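Local coordinates for protein lipolytic enzyme, g-d-s-l (Clostridium thermocellum, PDB 2W1W) that belongs to the family 6 carbohydrate-binding modules, a beta-sandwich domain that carries a bound calcium ion and forms part of a larger lipolytic enzyme of the G-D-S-L type, at residues G89-W94 against G120-Y125; I57-N62 against W94-I99. All blocks are in the same frame, centred on the assembly; numbering follows the deposited sequence.

In the fold
Both contacts reach the same four-stranded antiparallel sheet of a beta-sandwich, in the order 4-8, 122-129, 52-61, 95-103. Contact 2 pairs strand 52-61 with the edge strand 95-103, one of the two outer strands in this chain; contact 1 sets the loop before strand 95-103 against the start of strand 122-129, which flanks 52-61 on its other side. Their centres are about 8 Å apart, and along the chain the segments alternate: 57-62, 89-94, then 94-99, 120-125. Trp94 is common to both. A salt bridge of 2.8 Å between Asp124 OD2 and Arg59 NH2 joins them directly, so the calcium ligand of contact 1 is tied to the arginine that packs on Trp94 in contact 2.

Contact 1: G89-W94 against G120-Y125. With CA (calcium ion), chain C.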
loop_
_atom_site.group_PDB
_atom_site.type_symbol
_atom_site.label_atom_id
_atom_site.label_comp_id
_atom_site.label_asym_id
_atom_site.label_seq_id
_atom_site.Cartn_x
_atom_site.Cartn_y
_atom_site.Cartn_z
ATOM N N GLY A 89 -16.345 3.585 2.911
ATOM C CA GLY A 89 -17.487 4.334 3.479
ATOM C C GLY A 89 -17.204 5.590 4.265
ATOM O O GLY A 89 -18.074 6.456 4.431
ATOM N N ALA A 90 -16.022 5.631 4.822
ATOM C CA ALA A 90 -15.516 6.790 5.586
ATOM C C ALA A 90 -14.023 6.750 5.686
ATOM O O ALA A 90 -13.395 5.684 5.572
ATOM C CB ALA A 90 -16.090 6.835 6.992
ATOM N N TRP A 91 -13.464 7.932 5.896
ATOM C CA TRP A 91 -12.005 8.066 6.049
ATOM C C TRP A 91 -11.510 7.445 7.338
ATOM O O TRP A 91 -10.321 7.195 7.527
ATOM C CB TRP A 91 -11.535 9.514 5.908
ATOM C CG TRP A 91 -11.674 10.014 4.521
ATOM C CD1 TRP A 91 -12.569 10.957 4.060
ATOM C CD2 TRP A 91 -10.935 9.588 3.373
ATOM N NE1 TRP A 91 -12.423 11.142 2.721
ATOM C CE2 TRP A 91 -11.415 10.329 2.262
ATOM C CE3 TRP A 91 -9.921 8.661 3.173
ATOM C CZ2 TRP A 91 -10.910 10.164 0.979
ATOM C CZ3 TRP A 91 -9.417 8.503 1.906
ATOM C CH2 TRP A 91 -9.899 9.255 0.819
ATOM N N THR A 92 -12.454 7.150 8.222
ATOM C CA THR A 92 -12.152 6.491 9.499
ATOM C C THR A 92 -12.492 5.013 9.530
ATOM O O THR A 92 -12.367 4.357 10.556
ATOM C CB THR A 92 -12.878 7.126 10.693
ATOM O OG1 THR A 92 -14.259 7.338 10.365
ATOM C CG2 THR A 92 -12.155 8.421 11.125
ATOM N N THR A 93 -12.927 4.485 8.395
ATOM C CA THR A 93 -13.215 3.044 8.279
ATOM C C THR A 93 -12.138 2.436 7.396
ATOM O O THR A 93 -11.980 2.791 6.241
ATOM C CB THR A 93 -14.598 2.796 7.676
ATOM O OG1 THR A 93 -15.605 3.420 8.486
ATOM C CG2 THR A 93 -14.888 1.335 7.558
ATOM N N TRP A 94 -11.400 1.519 7.988
ATOM C CA TRP A 94 -10.244 0.872 7.355
ATOM C C TRP A 94 -10.553 -0.551 6.978
ATOM O O TRP A 94 -11.135 -1.308 7.757
ATOM C CB TRP A 94 -9.048 0.911 8.325
ATOM C CG TRP A 94 -8.704 2.303 8.774
ATOM C CD1 TRP A 94 -9.301 3.008 9.785
ATOM C CD2 TRP A 94 -7.677 3.150 8.232
ATOM N NE1 TRP A 94 -8.704 4.254 9.893
ATOM C CE2 TRP A 94 -7.710 4.357 8.940
ATOM C CE3 TRP A 94 -6.738 3.002 7.192
ATOM C CZ2 TRP A 94 -6.842 5.404 8.638
ATOM C CZ3 TRP A 94 -5.884 4.028 6.905
ATOM C CH2 TRP A 94 -5.953 5.224 7.613
ATOM N N GLY A 120 -4.458 8.001 -4.663
ATOM C CA GLY A 120 -4.596 6.710 -3.993
ATOM C C GLY A 120 -5.466 6.841 -2.750
ATOM O O GLY A 120 -5.759 7.940 -2.276
ATOM N N PRO A 121 -5.826 5.700 -2.172
ATOM C CA PRO A 121 -6.469 5.711 -0.879
ATOM C C PRO A 121 -5.466 6.115 0.203
ATOM O O PRO A 121 -4.262 6.138 -0.052
ATOM C CB PRO A 121 -6.836 4.239 -0.700
ATOM C CG PRO A 121 -5.710 3.521 -1.371
ATOM C CD PRO A 121 -5.389 4.351 -2.576
ATOM N N ASN A 122 -5.943 6.338 1.421
ATOM C CA ASN A 122 -5.043 6.475 2.577
ATOM C C ASN A 122 -4.577 5.086 2.966
ATOM O O ASN A 122 -5.378 4.153 3.024
ATOM C CB ASN A 122 -5.728 7.162 3.749
ATOM C CG ASN A 122 -6.012 8.633 3.485
ATOM O OD1 ASN A 122 -5.471 9.223 2.553
ATOM N ND2 ASN A 122 -6.873 9.230 4.318
ATOM N N VAL A 123 -3.273 4.923 3.134
ATOM C CA VAL A 123 -2.693 3.573 3.387
ATOM C C VAL A 123 -2.017 3.542 4.742
ATOM O O VAL A 123 -1.133 4.342 5.058
ATOM C CB VAL A 123 -1.684 3.165 2.275
ATOM C CG1 VAL A 123 -0.990 1.822 2.601
ATOM C CG2 VAL A 123 -2.345 3.068 0.935
ATOM N N ASP A 124 -2.480 2.599 5.542
ATOM C CA ASP A 124 -2.023 2.389 6.916
ATOM C C ASP A 124 -0.666 1.684 6.964
ATOM O O ASP A 124 0.247 2.095 7.690
ATOM C CB ASP A 124 -3.071 1.585 7.695
ATOM C CG ASP A 124 -2.856 1.579 9.183
ATOM O OD1 ASP A 124 -2.156 2.479 9.726
ATOM O OD2 ASP A 124 -3.381 0.617 9.806
ATOM N N TYR A 125 -0.591 0.590 6.215
ATOM C CA TYR A 125 0.600 -0.258 6.159
ATOM C C TYR A 125 0.461 -1.247 5.026
ATOM O O TYR A 125 -0.601 -1.396 4.450
ATOM C CB TYR A 125 0.809 -1.038 7.465
ATOM C CG TYR A 125 -0.310 -1.960 7.917
ATOM C CD1 TYR A 125 -0.671 -3.080 7.184
ATOM C CD2 TYR A 125 -0.944 -1.761 9.127
ATOM C CE1 TYR A 125 -1.622 -3.976 7.644
ATOM C CE2 TYR A 125 -1.912 -2.645 9.592
ATOM C CZ TYR A 125 -2.265 -3.741 8.825
ATOM O OH TYR A 125 -3.235 -4.629 9.247
HETATM CA CA CA C . 0.030 3.055 9.992
HETATM O O HOH W 1 -7.880 7.665 6.482
HETATM O O HOH W 2 1.903 2.019 10.221
#
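Trp94 points the CZ3 end of its ring at the start of strand 122-129. CZ3 of Trp94 lies 3.8 Å from CB of Asp124 and 3.9 Å from the carbonyl O of Asn122, while the backbone carbon of Val123 sits at the ring edge. With CG beside its own backbone N (chi1 -56°), the indole projects from the loop toward the strand, and its NE1 is hydrogen-bonded to the carbonyl O of Ala24. The side chain of Asn122 runs on to Trp91, crossing it at about a right angle: ND2 of Asn122 approaches CE3 of Trp91 to 3.3 Å, the amide and indole planes being inclined by 37°. OD1 of Asn122 takes a weak hydrogen bond from Asn33 ND2. The amide nitrogen donates to a water at 2.9 Å from ND2, and this water in turn donates to the carbonyl O of Trp91, bridging the two segments, which no direct hydrogen bond spans. That carbonyl belongs to a type I turn from Ala90 to Thr93 and also lies above one face of the Trp94 ring, toward its rim. Beyond Trp94, Asp124 grips the calcium ion twice, through OD1 at 2.3 Å and its carbonyl O at 2.5 Å. Its OD2 forms a salt bridge with Arg59. With the carbonyl oxygens of Thr27 and Cys30, Asp124 makes up the protein part of the calcium site in this family 6 beta-sandwich, and the loop 89-94 packs beside it through Trp94.

Contact 2: I57-N62 against W94-I99; sequences IFRYAN and WNEAGI
Four backbone hydrogen bonds join Phe58 to Ala97 and Tyr60 to Asn95, the two hydrogen-bonded pairs of an antiparallel ladder. Phe58 N donates to Ala97 O at 2.8 Å, and Asn95 N to Tyr60 O at the same length. The non-hydrogen-bonded pair Arg59 with Glu96 lies between them, and CA of Glu96 comes within 3.1 Å of Phe58 O in a CA-H...O contact. A water accepts from Arg59 NH1 and donates to Trp94 O, extending the link past the ladder. CG of Arg59 is anti to the backbone N (chi1 -178°) and the chain stays extended to NE, which carries the guanidinium to Trp94. CB of Trp94 lies over the guanidinium centre, 3.4 Å from CZ of Arg59. The guanidinium and indole planes are only 14° apart, with NH2 over one indole face, offset toward the rim. Ala61 covers the opposite face in a CH-pi contact, CB lying 3.9 Å from the centroid of the six-membered ring. Tyr60 CE2 approaches Ala97 CB on the other side of the sheet. Trp94 is thus held between a methyl and a cation; Arg59 NH2 also binds Asp124 and the carbonyl of Gly25, and these bonds, with the water on NH1, are consistent with a guanidinium restrained in its rotation.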
loop_
_atom_site.group_PDB
_atom_site.type_symbol
_atom_site.label_atom_id
_atom_site.label_comp_id
_atom_site.label_asym_id
_atom_site.label_seq_id
_atom_site.Cartn_x
_atom_site.Cartn_y
_atom_site.Cartn_z
ATOM N N ILE A 57 -0.689 -7.493 1.568
ATOM C CA ILE A 57 -1.963 -6.964 2.044
ATOM C C ILE A 57 -1.796 -5.543 2.528
ATOM O O ILE A 57 -0.968 -5.243 3.361
ATOM C CB ILE A 57 -2.526 -7.871 3.119
ATOM C CG1 ILE A 57 -2.965 -9.176 2.439
ATOM C CG2 ILE A 57 -3.690 -7.199 3.837
ATOM C CD1 ILE A 57 -2.787 -10.378 3.259
ATOM N N PHE A 58 -2.595 -4.667 1.947
ATOM C CA PHE A 58 -2.595 -3.270 2.342
ATOM C C PHE A 58 -3.811 -3.007 3.211
ATOM O O PHE A 58 -4.953 -3.372 2.848
ATOM C CB PHE A 58 -2.677 -2.347 1.094
ATOM C CG PHE A 58 -1.532 -2.463 0.166
ATOM C CD1 PHE A 58 -0.422 -1.638 0.311
ATOM C CD2 PHE A 58 -1.543 -3.358 -0.874
ATOM C CE1 PHE A 58 0.629 -1.690 -0.580
ATOM C CE2 PHE A 58 -0.456 -3.434 -1.760
ATOM C CZ PHE A 58 0.637 -2.593 -1.587
ATOM N N ARG A 59 -3.600 -2.295 4.306
ATOM C CA ARG A 59 -4.710 -1.780 5.091
ATOM C C ARG A 59 -4.875 -0.310 4.711
ATOM O O ARG A 59 -3.907 0.427 4.649
ATOM C CB ARG A 59 -4.489 -1.995 6.597
ATOM C CG ARG A 59 -5.623 -1.528 7.496
ATOM C CD ARG A 59 -5.433 -1.976 8.967
ATOM N NE ARG A 59 -6.657 -1.756 9.771
ATOM C CZ ARG A 59 -6.919 -0.681 10.505
ATOM N NH1 ARG A 59 -8.049 -0.620 11.221
ATOM N NH2 ARG A 59 -6.070 0.327 10.540
ATOM N N TYR A 60 -6.115 0.071 4.405
ATOM C CA TYR A 60 -6.406 1.353 3.761
ATOM C C TYR A 60 -7.786 1.880 4.108
ATOM O O TYR A 60 -8.648 1.141 4.569
ATOM C CB TYR A 60 -6.285 1.210 2.224
ATOM C CG TYR A 60 -7.538 0.604 1.590
ATOM C CD1 TYR A 60 -8.495 1.426 0.995
ATOM C CD2 TYR A 60 -7.787 -0.760 1.621
ATOM C CE1 TYR A 60 -9.636 0.927 0.449
ATOM C CE2 TYR A 60 -8.969 -1.264 1.089
ATOM C CZ TYR A 60 -9.873 -0.420 0.478
ATOM O OH TYR A 60 -11.038 -0.894 -0.052
ATOM N N ALA A 61 -7.968 3.166 3.824
ATOM C CA ALA A 61 -9.285 3.808 3.877
ATOM C C ALA A 61 -9.550 4.535 2.602
ATOM O O ALA A 61 -8.644 5.121 2.018
ATOM C CB ALA A 61 -9.383 4.803 5.064
ATOM N N ASN A 62 -10.820 4.539 2.210
ATOM C CA ASN A 62 -11.276 5.337 1.069
ATOM C C ASN A 62 -12.662 5.877 1.369
ATOM O O ASN A 62 -13.670 5.184 1.255
ATOM C CB ASN A 62 -11.283 4.496 -0.210
ATOM C CG ASN A 62 -11.803 5.246 -1.429
ATOM O OD1 ASN A 62 -12.188 6.403 -1.336
ATOM N ND2 ASN A 62 -11.803 4.569 -2.597
ATOM N N TRP A 94 -11.400 1.519 7.988
ATOM C CA TRP A 94 -10.244 0.872 7.355
ATOM C C TRP A 94 -10.553 -0.551 6.978
ATOM O O TRP A 94 -11.135 -1.308 7.757
ATOM C CB TRP A 94 -9.048 0.911 8.325
ATOM C CG TRP A 94 -8.704 2.303 8.774
ATOM C CD1 TRP A 94 -9.301 3.008 9.785
ATOM C CD2 TRP A 94 -7.677 3.150 8.232
ATOM N NE1 TRP A 94 -8.704 4.254 9.893
ATOM C CE2 TRP A 94 -7.710 4.357 8.940
ATOM C CE3 TRP A 94 -6.738 3.002 7.192
ATOM C CZ2 TRP A 94 -6.842 5.404 8.638
ATOM C CZ3 TRP A 94 -5.884 4.028 6.905
ATOM C CH2 TRP A 94 -5.953 5.224 7.613
ATOM N N ASN A 95 -10.154 -0.901 5.779
ATOM C CA ASN A 95 -10.317 -2.256 5.277
ATOM C C ASN A 95 -8.975 -2.764 4.756
ATOM O O ASN A 95 -7.982 -2.068 4.791
ATOM C CB ASN A 95 -11.308 -2.262 4.138
ATOM C CG ASN A 95 -12.721 -2.059 4.580
ATOM O OD1 ASN A 95 -13.039 -1.971 5.790
ATOM N ND2 ASN A 95 -13.617 -2.019 3.587
ATOM N N GLU A 96 -8.968 -3.983 4.217
ATOM C CA GLU A 96 -7.765 -4.568 3.603
ATOM C C GLU A 96 -8.050 -4.906 2.146
ATOM O O GLU A 96 -9.171 -5.204 1.753
ATOM C CB GLU A 96 -7.300 -5.807 4.380
ATOM C CG GLU A 96 -6.797 -5.490 5.806
ATOM C CD GLU A 96 -6.270 -6.707 6.595
ATOM O OE1 GLU A 96 -6.667 -7.824 6.287
ATOM O OE2 GLU A 96 -5.454 -6.527 7.524
ATOM N N ALA A 97 -6.995 -4.828 1.351
ATOM C CA ALA A 97 -6.964 -5.315 -0.040
ATOM C C ALA A 97 -5.654 -6.042 -0.242
ATOM O O ALA A 97 -4.626 -5.594 0.243
ATOM C CB ALA A 97 -7.132 -4.187 -1.043
ATOM N N GLY A 98 -5.711 -7.158 -0.932
ATOM C CA GLY A 98 -4.539 -8.009 -1.065
ATOM C C GLY A 98 -4.356 -8.624 -2.412
ATOM O O GLY A 98 -5.299 -8.870 -3.140
ATOM N N ILE A 99 -3.098 -8.890 -2.707
ATOM C CA ILE A 99 -2.688 -9.680 -3.870
ATOM C C ILE A 99 -1.581 -10.646 -3.484
ATOM O O ILE A 99 -1.082 -10.621 -2.383
ATOM C CB ILE A 99 -2.212 -8.820 -5.054
ATOM C CG1 ILE A 99 -0.966 -8.007 -4.719
ATOM C CG2 ILE A 99 -3.340 -7.929 -5.575
ATOM C CD1 ILE A 99 -0.378 -7.305 -5.928
HETATM O O HOH W 3 -10.195 -2.431 10.432
#